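PDB 4HKT: inositol 2-dehydrogenase from Sinorhizobium meliloti, which oxidises myo-inositol to scyllo-inosose (2-keto-myo-inositol) with NAD+ as the hydride acceptor, the first step of myo-inositol degradation. Local coordinates for residues G15-K20 / E282-E287; F121-D126 / Y236-E241; S151-A156 / H273-T278; V197-A202 / S229-Y234. One frame throughout, in Å; residues are numbered along the deposited sequence.

Interaction 1. Residues G15-K20 / E282-E287; sequences GKVHAK and EAYANE. With EDO (1,2-ethanediol), chain V.
Tyr-284 turns one ring face to Val-17 and an edge to His-18. The CG1 methyl of Val-17 sits over that face, but its approach to Tyr-284 CD2 is modelled shorter than two carbons can sit, so the closeness is doubtful. The methyl lies anti to the backbone N (chi1 162°), and this sends it across to the tyrosine. The His-18 ring forms an offset edge-to-face pair with Tyr-284. It is the tyrosine edge that meets the imidazole face, with centroids 5.5 Å apart and planes at 76°. These side chains join helix 13-24, which carries the last glycine of a probable GxGxxG dinucleotide-binding motif, to helix 281-297. The short helix segments cross at -62°, with axes 9.6 Å apart, so the Rossmann domain is tied to a helix from late in the chain. Glu-287 reaches the histidine by its edge. Its OE1 lies near the imidazole plane, 3.2 Å from His-18 CE1. The neighbouring ring atom, NE2, is hydrogen-bonded to Glu-93, which fixes how the imidazole is turned. An alanine in place of Tyr-284 would probably leave a gap between the helices, with Val-17 and the His-18 face both losing their aromatic partner.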
# COMPACT_ATOMS: atom_id res chain seq x y z
N GLY B 15 14.17 -24.73 -19.26
CA GLY B 15 13.95 -26.16 -19.11
C GLY B 15 13.80 -26.61 -17.67
O GLY B 15 12.96 -27.48 -17.37
N LYS B 16 14.61 -26.05 -16.78
CA LYS B 16 14.56 -26.42 -15.36
C LYS B 16 13.22 -26.04 -14.74
O LYS B 16 12.67 -26.77 -13.93
CB LYS B 16 15.70 -25.75 -14.58
CG LYS B 16 17.10 -26.28 -14.90
CD LYS B 16 18.15 -25.64 -14.00
CE LYS B 16 19.49 -26.36 -14.03
NZ LYS B 16 20.51 -25.67 -14.87
N VAL B 17 12.68 -24.90 -15.16
CA VAL B 17 11.44 -24.39 -14.60
C VAL B 17 10.28 -25.31 -14.98
O VAL B 17 9.40 -25.59 -14.16
CB VAL B 17 11.19 -22.95 -15.10
CG1 VAL B 17 9.75 -22.56 -14.90
CG2 VAL B 17 12.12 -21.96 -14.40
N HIS B 18 10.27 -25.76 -16.24
CA HIS B 18 9.26 -26.73 -16.69
C HIS B 18 9.43 -28.12 -16.08
O HIS B 18 8.45 -28.79 -15.80
CB HIS B 18 9.24 -26.82 -18.20
CG HIS B 18 8.70 -25.58 -18.84
ND1 HIS B 18 7.39 -25.19 -18.69
CD2 HIS B 18 9.31 -24.62 -19.56
CE1 HIS B 18 7.20 -24.05 -19.34
NE2 HIS B 18 8.35 -23.68 -19.86
N ALA B 19 10.66 -28.56 -15.90
CA ALA B 19 10.93 -29.79 -15.19
C ALA B 19 10.23 -29.75 -13.83
O ALA B 19 9.50 -30.69 -13.45
CB ALA B 19 12.44 -29.96 -15.01
N LYS B 20 10.45 -28.65 -13.10
CA LYS B 20 9.83 -28.45 -11.78
C LYS B 20 8.32 -28.49 -11.87
O LYS B 20 7.66 -29.11 -11.03
CB LYS B 20 10.27 -27.12 -11.15
CG LYS B 20 9.55 -26.81 -9.84
CD LYS B 20 10.19 -25.67 -9.05
CE LYS B 20 9.74 -25.75 -7.59
NZ LYS B 20 10.08 -24.54 -6.78
N GLU B 282 3.92 -20.19 -9.82
CA GLU B 282 2.53 -20.61 -9.88
C GLU B 282 2.03 -20.63 -11.32
O GLU B 282 1.25 -21.51 -11.72
CB GLU B 282 1.62 -19.72 -9.01
CG GLU B 282 1.81 -19.89 -7.52
CD GLU B 282 1.20 -18.75 -6.75
OE1 GLU B 282 0.04 -18.89 -6.31
OE2 GLU B 282 1.86 -17.71 -6.63
N ALA B 283 2.47 -19.65 -12.11
CA ALA B 283 2.03 -19.58 -13.50
C ALA B 283 2.47 -20.82 -14.28
O ALA B 283 1.65 -21.42 -14.99
CB ALA B 283 2.51 -18.30 -14.17
N TYR B 284 3.73 -21.22 -14.13
CA TYR B 284 4.22 -22.45 -14.77
C TYR B 284 3.45 -23.71 -14.31
O TYR B 284 3.18 -24.58 -15.13
CB TYR B 284 5.71 -22.64 -14.56
CG TYR B 284 6.55 -21.54 -15.19
CD1 TYR B 284 6.52 -21.32 -16.56
CD2 TYR B 284 7.36 -20.72 -14.41
CE1 TYR B 284 7.27 -20.29 -17.14
CE2 TYR B 284 8.12 -19.70 -14.97
CZ TYR B 284 8.07 -19.50 -16.33
OH TYR B 284 8.84 -18.51 -16.89
N ALA B 285 3.06 -23.79 -13.04
CA ALA B 285 2.22 -24.91 -12.59
C ALA B 285 0.87 -24.91 -13.30
O ALA B 285 0.41 -25.96 -13.78
CB ALA B 285 2.03 -24.89 -11.08
N ASN B 286 0.24 -23.73 -13.39
CA ASN B 286 -1.08 -23.62 -13.93
C ASN B 286 -1.08 -23.94 -15.42
O ASN B 286 -2.05 -24.50 -15.98
CB ASN B 286 -1.62 -22.18 -13.72
CG ASN B 286 -2.03 -21.90 -12.29
OD1 ASN B 286 -2.19 -22.82 -11.48
ND2 ASN B 286 -2.21 -20.62 -11.97
N GLU B 287 -0.01 -23.51 -16.07
CA GLU B 287 0.19 -23.70 -17.50
C GLU B 287 0.26 -25.19 -17.87
O GLU B 287 -0.44 -25.64 -18.77
CB GLU B 287 1.49 -22.99 -17.86
CG GLU B 287 2.03 -23.14 -19.25
CD GLU B 287 3.33 -22.35 -19.39
OE1 GLU B 287 4.32 -22.69 -18.74
OE2 GLU B 287 3.35 -21.35 -20.11
C1 EDO V . -4.80 -23.97 -14.44
O1 EDO V . -4.70 -25.06 -15.34
C2 EDO V . -5.13 -22.75 -15.27
O2 EDO V . -5.13 -21.59 -14.45

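Interaction 2. Residues F121-D126 / Y236-E241; sequences FNRRFD and YDQRIE. With EDO (1,2-ethanediol), chain S; EDO (1,2-ethanediol), chain C.
Arg-123 and Gln-238 bury the most surface in this contact, and they meet face-on. The amide oxygen of Gln-238 stands over the centre of the arginine guanidinium, with OE1 3.0 Å from Arg-123 CZ. The guanidinium and amide planes are almost perpendicular, at 89°. The arginine N-H groups point past this oxygen, so the approach is electrostatic and not a hydrogen bond. Gln-238 OE1 has its hydrogen bond from Tyr-280. Its NE2 turns back to Asp-237 O at 2.9 Å, so both ends of the amide are held. The arginine chain runs extended from CG to NE and carries its charge up to the glutamine. Tyr-236 runs toward the arginine from the opposite direction, its OH 3.0 Å from Arg-123 NH2. Two waters complete the network. One accepts from Arg-123 NH2 at 2.9 Å and from Gln-238 NE2 at 3.2 Å. The other lies in the guanidinium plane and accepts from Arg-123 NE at 2.8 Å. Asp-176 forms only a long, weak ion pair with the arginine. The contact joins the 3-10 turn after the last parallel strand of the Rossmann sheet to strand 237-244, at the junction of the two domains of a Gfo/Idh/MocA dehydrogenase.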
# COMPACT_ATOMS: atom_id res chain seq x y z
N PHE B 121 3.14 -18.61 -23.36
CA PHE B 121 2.92 -17.26 -22.85
C PHE B 121 2.41 -17.47 -21.43
O PHE B 121 1.22 -17.43 -21.18
CB PHE B 121 1.93 -16.49 -23.70
CG PHE B 121 2.47 -16.06 -25.04
CD1 PHE B 121 3.64 -15.36 -25.13
CD2 PHE B 121 1.73 -16.24 -26.18
CE1 PHE B 121 4.12 -14.94 -26.36
CE2 PHE B 121 2.18 -15.80 -27.41
CZ PHE B 121 3.39 -15.16 -27.50
N ASN B 122 3.34 -17.72 -20.54
CA ASN B 122 3.01 -18.15 -19.17
C ASN B 122 2.28 -17.10 -18.36
O ASN B 122 1.55 -17.42 -17.38
CB ASN B 122 4.28 -18.53 -18.44
CG ASN B 122 5.34 -17.45 -18.53
OD1 ASN B 122 5.94 -17.26 -19.57
ND2 ASN B 122 5.54 -16.72 -17.45
N ARG B 123 2.43 -15.84 -18.76
CA ARG B 123 1.79 -14.75 -18.03
C ARG B 123 0.30 -14.85 -18.04
O ARG B 123 -0.35 -14.40 -17.12
CB ARG B 123 2.30 -13.38 -18.50
CG ARG B 123 3.78 -13.24 -18.28
CD ARG B 123 4.30 -11.91 -18.77
NE ARG B 123 5.75 -11.97 -18.93
CZ ARG B 123 6.51 -10.98 -19.40
NH1 ARG B 123 5.95 -9.84 -19.79
NH2 ARG B 123 7.83 -11.14 -19.49
N ARG B 124 -0.26 -15.49 -19.04
CA ARG B 124 -1.68 -15.71 -19.06
C ARG B 124 -2.18 -16.65 -17.92
O ARG B 124 -3.38 -16.72 -17.69
CB ARG B 124 -2.10 -16.31 -20.38
CG ARG B 124 -2.04 -15.41 -21.59
CD ARG B 124 -2.69 -16.14 -22.72
NE ARG B 124 -2.66 -15.35 -23.92
CZ ARG B 124 -3.64 -15.30 -24.79
NH1 ARG B 124 -4.76 -16.02 -24.62
NH2 ARG B 124 -3.49 -14.53 -25.86
N PHE B 125 -1.26 -17.40 -17.28
CA PHE B 125 -1.60 -18.37 -16.22
C PHE B 125 -1.20 -17.89 -14.81
O PHE B 125 -1.39 -18.62 -13.82
CB PHE B 125 -0.94 -19.73 -16.54
CG PHE B 125 -1.47 -20.35 -17.78
CD1 PHE B 125 -2.71 -20.92 -17.79
CD2 PHE B 125 -0.73 -20.33 -18.96
CE1 PHE B 125 -3.23 -21.48 -18.95
CE2 PHE B 125 -1.24 -20.90 -20.11
CZ PHE B 125 -2.50 -21.47 -20.11
N ASP B 126 -0.63 -16.69 -14.73
CA ASP B 126 -0.31 -16.07 -13.44
C ASP B 126 -1.60 -15.82 -12.65
O ASP B 126 -2.57 -15.28 -13.22
CB ASP B 126 0.41 -14.74 -13.65
CG ASP B 126 0.76 -14.07 -12.36
OD1 ASP B 126 1.51 -14.71 -11.55
OD2 ASP B 126 0.20 -12.97 -12.11
N TYR B 236 12.29 -7.51 -11.27
CA TYR B 236 11.50 -7.87 -12.40
C TYR B 236 10.13 -7.18 -12.30
O TYR B 236 9.26 -7.60 -11.54
CB TYR B 236 11.34 -9.38 -12.43
CG TYR B 236 10.85 -10.01 -13.72
CD1 TYR B 236 11.08 -9.41 -14.97
CD2 TYR B 236 10.19 -11.25 -13.69
CE1 TYR B 236 10.68 -10.03 -16.13
CE2 TYR B 236 9.80 -11.87 -14.84
CZ TYR B 236 10.04 -11.27 -16.06
OH TYR B 236 9.64 -11.91 -17.19
N ASP B 237 10.00 -6.07 -13.01
CA ASP B 237 8.81 -5.23 -12.97
C ASP B 237 7.78 -5.76 -13.95
O ASP B 237 8.05 -5.86 -15.10
CB ASP B 237 9.21 -3.78 -13.30
CG ASP B 237 8.12 -2.76 -12.99
OD1 ASP B 237 6.96 -3.13 -12.64
OD2 ASP B 237 8.45 -1.56 -13.11
N GLN B 238 6.62 -6.16 -13.46
CA GLN B 238 5.61 -6.79 -14.28
C GLN B 238 4.26 -6.28 -13.86
O GLN B 238 3.60 -6.87 -13.01
CB GLN B 238 5.63 -8.34 -14.11
CG GLN B 238 6.93 -9.04 -14.48
CD GLN B 238 7.05 -9.23 -15.96
OE1 GLN B 238 6.54 -10.20 -16.51
NE2 GLN B 238 7.75 -8.32 -16.62
N ARG B 239 3.84 -5.16 -14.44
CA ARG B 239 2.55 -4.56 -14.08
C ARG B 239 1.59 -4.50 -15.24
O ARG B 239 1.99 -4.34 -16.38
CB ARG B 239 2.75 -3.16 -13.56
CG ARG B 239 3.25 -3.15 -12.14
CD ARG B 239 3.56 -1.71 -11.79
NE ARG B 239 4.85 -1.29 -12.31
CZ ARG B 239 5.16 -0.03 -12.64
NH1 ARG B 239 4.26 0.93 -12.58
NH2 ARG B 239 6.39 0.27 -13.05
N ILE B 240 0.31 -4.66 -14.93
CA ILE B 240 -0.73 -4.45 -15.92
C ILE B 240 -1.84 -3.64 -15.24
O ILE B 240 -2.08 -3.73 -14.02
CB ILE B 240 -1.30 -5.75 -16.50
CG1 ILE B 240 -1.93 -6.62 -15.37
CG2 ILE B 240 -0.23 -6.53 -17.23
CD1 ILE B 240 -2.76 -7.77 -15.91
N GLU B 241 -2.49 -2.86 -16.07
CA GLU B 241 -3.58 -2.00 -15.63
C GLU B 241 -4.58 -1.85 -16.75
O GLU B 241 -4.18 -1.70 -17.93
CB GLU B 241 -3.04 -0.64 -15.19
CG GLU B 241 -4.17 0.26 -14.70
CD GLU B 241 -3.76 1.69 -14.37
OE1 GLU B 241 -2.60 2.07 -14.58
OE2 GLU B 241 -4.66 2.42 -13.89
C1 EDO S . -7.98 -13.42 -26.28
O1 EDO S . -7.80 -14.00 -24.99
C2 EDO S . -6.64 -13.29 -27.02
O2 EDO S . -5.90 -14.53 -26.99
C1 EDO C . -6.46 0.11 -9.35
O1 EDO C . -5.27 0.50 -8.64
C2 EDO C . -6.34 0.50 -10.82
O2 EDO C . -6.40 1.92 -11.00
O HOH W 1 9.53 -8.77 -19.27
O HOH W 2 7.58 -14.09 -18.52

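Interaction 3. Residues S151-A156 / H273-T278; sequences SRDPSA and HDFFMT. With EDO (1,2-ethanediol), chain X.
The Phe-275 side chain has a chi1 of -148°, off the usual staggered positions, which brings its ring face against Pro-154. The proline CD lies over that face, 3.9 Å from the Phe-275 ring centroid and 26° off the normal, in a CH-pi contact. The offset is toward the rim, with Pro-154 CD 3.5 Å from Phe-275 CD1. Phe-276 CD2 covers the centre of the opposite face, so the ring is sandwiched. Pro-154 follows strand 144-152 of the large mixed sheet. Phe-275 is the N-cap residue of the short helix 276-279, so the contact joins a strand end to a helix start. This helix also packs on helix 13-24 of the Rossmann domain. Asp-153 crosses the ring obliquely, with OD1 3.6 Å from Phe-275 CE1 and the two planes 68° apart. Its OD2 forms a salt bridge with Arg-230 and accepts from an ethanediol O2 at 2.8 Å. A serine in place of Phe-275 would probably leave Pro-154 CD and Phe-276 without the ring between them. Asp-274 O, 3.1 Å from Pro-154 CG, is buried by the contact and has no polar partner in the model.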
# COMPACT_ATOMS: atom_id res chain seq x y z
N SER B 151 6.81 -3.55 -18.34
CA SER B 151 7.67 -4.72 -18.12
C SER B 151 9.11 -4.25 -18.15
O SER B 151 9.50 -3.52 -19.04
CB SER B 151 7.42 -5.81 -19.17
OG SER B 151 6.10 -6.34 -19.05
N ARG B 152 9.89 -4.63 -17.12
CA ARG B 152 11.28 -4.25 -17.01
C ARG B 152 12.04 -5.43 -16.48
O ARG B 152 11.70 -5.95 -15.41
CB ARG B 152 11.49 -3.02 -16.09
CG ARG B 152 10.71 -1.79 -16.56
CD ARG B 152 10.86 -0.57 -15.69
NE ARG B 152 10.05 0.49 -16.26
CZ ARG B 152 9.42 1.45 -15.59
NH1 ARG B 152 9.51 1.57 -14.29
NH2 ARG B 152 8.65 2.31 -16.26
N ASP B 153 13.02 -5.88 -17.26
CA ASP B 153 13.86 -6.99 -16.86
C ASP B 153 14.90 -6.51 -15.84
O ASP B 153 15.25 -5.31 -15.80
CB ASP B 153 14.57 -7.57 -18.09
CG ASP B 153 13.67 -8.41 -18.95
OD1 ASP B 153 12.49 -8.65 -18.59
OD2 ASP B 153 14.14 -8.85 -20.03
N PRO B 154 15.45 -7.46 -15.03
CA PRO B 154 16.43 -7.05 -14.04
C PRO B 154 17.70 -6.56 -14.74
O PRO B 154 18.32 -5.61 -14.29
CB PRO B 154 16.66 -8.33 -13.22
CG PRO B 154 16.36 -9.44 -14.17
CD PRO B 154 15.24 -8.92 -15.04
N SER B 155 18.04 -7.14 -15.88
CA SER B 155 19.22 -6.70 -16.59
C SER B 155 19.14 -7.30 -17.96
O SER B 155 18.30 -8.17 -18.20
CB SER B 155 20.49 -7.22 -15.87
OG SER B 155 20.40 -8.62 -15.82
N ALA B 156 19.98 -6.82 -18.88
CA ALA B 156 19.89 -7.20 -20.29
C ALA B 156 20.61 -8.52 -20.55
O ALA B 156 21.57 -8.81 -19.88
CB ALA B 156 20.53 -6.14 -21.16
N HIS B 273 11.10 -9.83 -7.37
CA HIS B 273 11.74 -11.05 -7.80
C HIS B 273 12.87 -10.74 -8.76
O HIS B 273 12.78 -9.79 -9.58
CB HIS B 273 10.73 -11.96 -8.51
CG HIS B 273 9.69 -12.58 -7.62
ND1 HIS B 273 9.89 -13.78 -6.96
CD2 HIS B 273 8.42 -12.20 -7.33
CE1 HIS B 273 8.79 -14.10 -6.30
NE2 HIS B 273 7.89 -13.16 -6.51
N ASP B 274 13.94 -11.53 -8.71
CA ASP B 274 15.03 -11.35 -9.65
C ASP B 274 14.51 -11.49 -11.05
O ASP B 274 14.62 -10.54 -11.83
CB ASP B 274 16.18 -12.34 -9.43
CG ASP B 274 16.92 -12.09 -8.13
OD1 ASP B 274 16.93 -10.94 -7.66
OD2 ASP B 274 17.45 -13.06 -7.57
N PHE B 275 13.93 -12.65 -11.38
CA PHE B 275 13.49 -12.89 -12.78
C PHE B 275 12.31 -13.88 -12.86
O PHE B 275 11.61 -14.09 -11.87
CB PHE B 275 14.70 -13.32 -13.65
CG PHE B 275 14.64 -12.88 -15.12
CD1 PHE B 275 13.64 -12.03 -15.62
CD2 PHE B 275 15.61 -13.34 -16.00
CE1 PHE B 275 13.62 -11.67 -16.98
CE2 PHE B 275 15.60 -12.97 -17.34
CZ PHE B 275 14.61 -12.14 -17.83
N PHE B 276 12.06 -14.44 -14.04
CA PHE B 276 10.86 -15.24 -14.24
C PHE B 276 10.87 -16.52 -13.40
O PHE B 276 9.80 -17.02 -13.04
CB PHE B 276 10.68 -15.55 -15.74
CG PHE B 276 11.82 -16.34 -16.34
CD1 PHE B 276 11.98 -17.71 -16.05
CD2 PHE B 276 12.75 -15.72 -17.19
CE1 PHE B 276 13.03 -18.42 -16.60
CE2 PHE B 276 13.80 -16.44 -17.74
CZ PHE B 276 13.94 -17.79 -17.45
N MSE B 277 12.07 -17.01 -13.07
CA MSE B 277 12.24 -18.26 -12.35
C MSE B 277 11.39 -18.28 -11.11
O MSE B 277 10.69 -19.25 -10.87
CB MSE B 277 13.70 -18.54 -11.95
CG MSE B 277 14.64 -18.80 -13.15
SE MSE B 277 15.21 -17.14 -14.07
CE MSE B 277 16.32 -16.36 -12.62
N THR B 278 11.45 -17.23 -10.30
CA THR B 278 10.63 -17.23 -9.10
C THR B 278 9.37 -16.42 -9.23
O THR B 278 8.41 -16.71 -8.54
CB THR B 278 11.36 -16.81 -7.81
OG1 THR B 278 12.00 -15.56 -8.01
CG2 THR B 278 12.37 -17.87 -7.36
C1 EDO X . 14.58 -12.15 -22.14
O1 EDO X . 15.32 -12.69 -23.23
C2 EDO X . 13.19 -11.67 -22.55
O2 EDO X . 12.73 -10.69 -21.62

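Interaction 4. Residues V197-A202 / S229-Y234; sequences VLIDKA and SRRATY
Two loops at one end of the large mixed sheet meet here, in the C-terminal domain. One runs from strand 188-196 into the short helix 201-205, and the other follows strand 223-229; strand 211-218 lies between the two. Ile-199 carries the contact from the first loop. Its CG1 and CG2 branches lie against one face of the Arg-231 guanidinium, with CG1 3.6 Å from Arg-231 NH2. The arginine starts with CG anti to the backbone N (chi1 -177°) and then bends at chi2 and chi3, which folds its flat end back over the isoleucine. The Ile-199 CD1 methyl reaches Ser-229 OG at 3.4 Å. A water lies at the guanidinium edge, in its plane. It accepts from Arg-231 NH2 at 2.8 Å and donates to Ile-199 O at 3.2 Å. Arg-231 has a second modelled conformer; these contacts hold for the one described. Asp-200 OD1 caps the helix, accepting from Ala-202 N at 2.9 Å. The arginine thus offers its face to a hydrocarbon, its edge to water and, by a salt bridge from NH2, its charge to Glu-145 of the second subunit. One side chain serves both loop packing and the subunit interface.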
# COMPACT_ATOMS: atom_id res chain seq x y z
N VAL B 197 18.54 3.18 -27.37
CA VAL B 197 19.60 2.54 -26.61
C VAL B 197 20.00 3.51 -25.54
O VAL B 197 20.72 4.47 -25.79
CB VAL B 197 20.78 2.26 -27.55
CG1 VAL B 197 21.94 1.58 -26.80
CG2 VAL B 197 20.30 1.38 -28.68
N LEU B 198 19.50 3.28 -24.33
CA LEU B 198 19.75 4.13 -23.20
C LEU B 198 20.61 3.42 -22.15
O LEU B 198 21.11 4.06 -21.23
CB LEU B 198 18.42 4.50 -22.52
CG LEU B 198 17.44 5.22 -23.44
CD1 LEU B 198 16.15 5.56 -22.77
CD2 LEU B 198 18.06 6.50 -23.94
N ILE B 199 20.74 2.10 -22.25
CA ILE B 199 21.29 1.32 -21.15
C ILE B 199 22.72 0.91 -21.46
O ILE B 199 23.62 1.12 -20.66
CB ILE B 199 20.39 0.10 -20.81
CG1 ILE B 199 19.08 0.61 -20.23
CG2 ILE B 199 21.08 -0.78 -19.78
CD1 ILE B 199 17.96 -0.39 -20.34
N ASP B 200 22.94 0.34 -22.63
CA ASP B 200 24.29 -0.15 -22.94
C ASP B 200 24.52 -0.05 -24.41
O ASP B 200 23.79 -0.65 -25.21
CB ASP B 200 24.45 -1.60 -22.44
CG ASP B 200 25.86 -2.16 -22.67
OD1 ASP B 200 26.66 -1.53 -23.37
OD2 ASP B 200 26.16 -3.25 -22.15
N LYS B 201 25.57 0.65 -24.79
CA LYS B 201 25.84 0.94 -26.20
C LYS B 201 26.13 -0.33 -26.95
O LYS B 201 25.89 -0.41 -28.14
CB LYS B 201 27.03 1.91 -26.33
CG LYS B 201 27.51 2.19 -27.77
CD LYS B 201 28.87 2.89 -27.76
CE LYS B 201 29.76 2.51 -28.94
NZ LYS B 201 29.27 3.08 -30.22
N ALA B 202 26.63 -1.34 -26.26
CA ALA B 202 26.87 -2.63 -26.92
C ALA B 202 25.60 -3.27 -27.47
O ALA B 202 25.66 -4.04 -28.41
CB ALA B 202 27.57 -3.61 -25.96
N SER B 229 11.81 -1.87 -20.52
CA SER B 229 13.21 -1.54 -20.30
C SER B 229 13.98 -2.84 -20.00
O SER B 229 13.50 -3.72 -19.27
CB SER B 229 13.41 -0.56 -19.15
OG SER B 229 14.83 -0.36 -18.89
N ARG B 230 15.15 -2.95 -20.58
CA ARG B 230 15.97 -4.10 -20.32
C ARG B 230 16.58 -4.18 -18.91
O ARG B 230 17.14 -5.22 -18.58
CB ARG B 230 17.10 -4.19 -21.35
CG ARG B 230 16.71 -4.81 -22.69
CD ARG B 230 16.17 -6.22 -22.54
NE ARG B 230 16.15 -6.93 -23.80
CZ ARG B 230 15.70 -8.16 -23.97
NH1 ARG B 230 15.24 -8.85 -22.93
NH2 ARG B 230 15.71 -8.71 -25.18
N ARG B 231 16.55 -3.11 -18.12
CA ARG B 231 17.27 -3.07 -16.84
C ARG B 231 16.54 -2.24 -15.81
O ARG B 231 16.23 -1.05 -16.04
CB ARG B 231 18.68 -2.47 -17.02
CG ARG B 231 19.53 -2.47 -15.73
CD ARG B 231 19.62 -1.13 -14.99
NE ARG B 231 20.32 -0.08 -15.78
CZ ARG B 231 19.68 0.90 -16.42
NH1 ARG B 231 18.34 0.97 -16.35
NH2 ARG B 231 20.36 1.82 -17.12
N ALA B 232 16.28 -2.87 -14.65
CA ALA B 232 15.70 -2.21 -13.48
C ALA B 232 16.45 -2.73 -12.24
O ALA B 232 16.43 -3.93 -11.99
CB ALA B 232 14.24 -2.56 -13.36
N THR B 233 17.05 -1.83 -11.48
CA THR B 233 17.82 -2.23 -10.29
C THR B 233 16.95 -2.89 -9.22
O THR B 233 17.43 -3.73 -8.46
CB THR B 233 18.57 -1.06 -9.64
OG1 THR B 233 17.65 0.00 -9.28
CG2 THR B 233 19.60 -0.56 -10.56
N TYR B 234 15.67 -2.55 -9.23
CA TYR B 234 14.70 -3.04 -8.26
C TYR B 234 14.07 -4.41 -8.61
O TYR B 234 13.24 -4.95 -7.86
CB TYR B 234 13.64 -1.95 -8.00
CG TYR B 234 13.07 -1.31 -9.24
CD1 TYR B 234 11.95 -1.82 -9.84
CD2 TYR B 234 13.68 -0.19 -9.83
CE1 TYR B 234 11.43 -1.26 -11.00
CE2 TYR B 234 13.17 0.40 -10.99
CZ TYR B 234 12.04 -0.15 -11.55
OH TYR B 234 11.48 0.40 -12.67
O HOH W 3 23.14 1.96 -17.63

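Interactions 1 and 2 are buried, whereas interactions 3 and 4 are only partly so. Interaction 4 lies farthest from the chain centre, about 21 Å away. Interaction 1 is aromatic packing between helices, and interaction 2 is a polar group with waters. Interaction 3 sets proline on a phenylalanine face; interaction 4 sets isoleucine on a guanidinium that also pairs with the second subunit. Interactions 1 and 2 touch through Asn-286 ND2 and Phe-125 O, a probable hydrogen bond. Interactions 2 and 3 reach adjacent strands, 237-244 and 144-152, and Tyr-236 packs on Phe-275. Residues 273-278 also bear on interaction 1, since Phe-276 touches Tyr-284. Interactions 3 and 4 meet where Asp-153 N probably bonds to Ser-229 O.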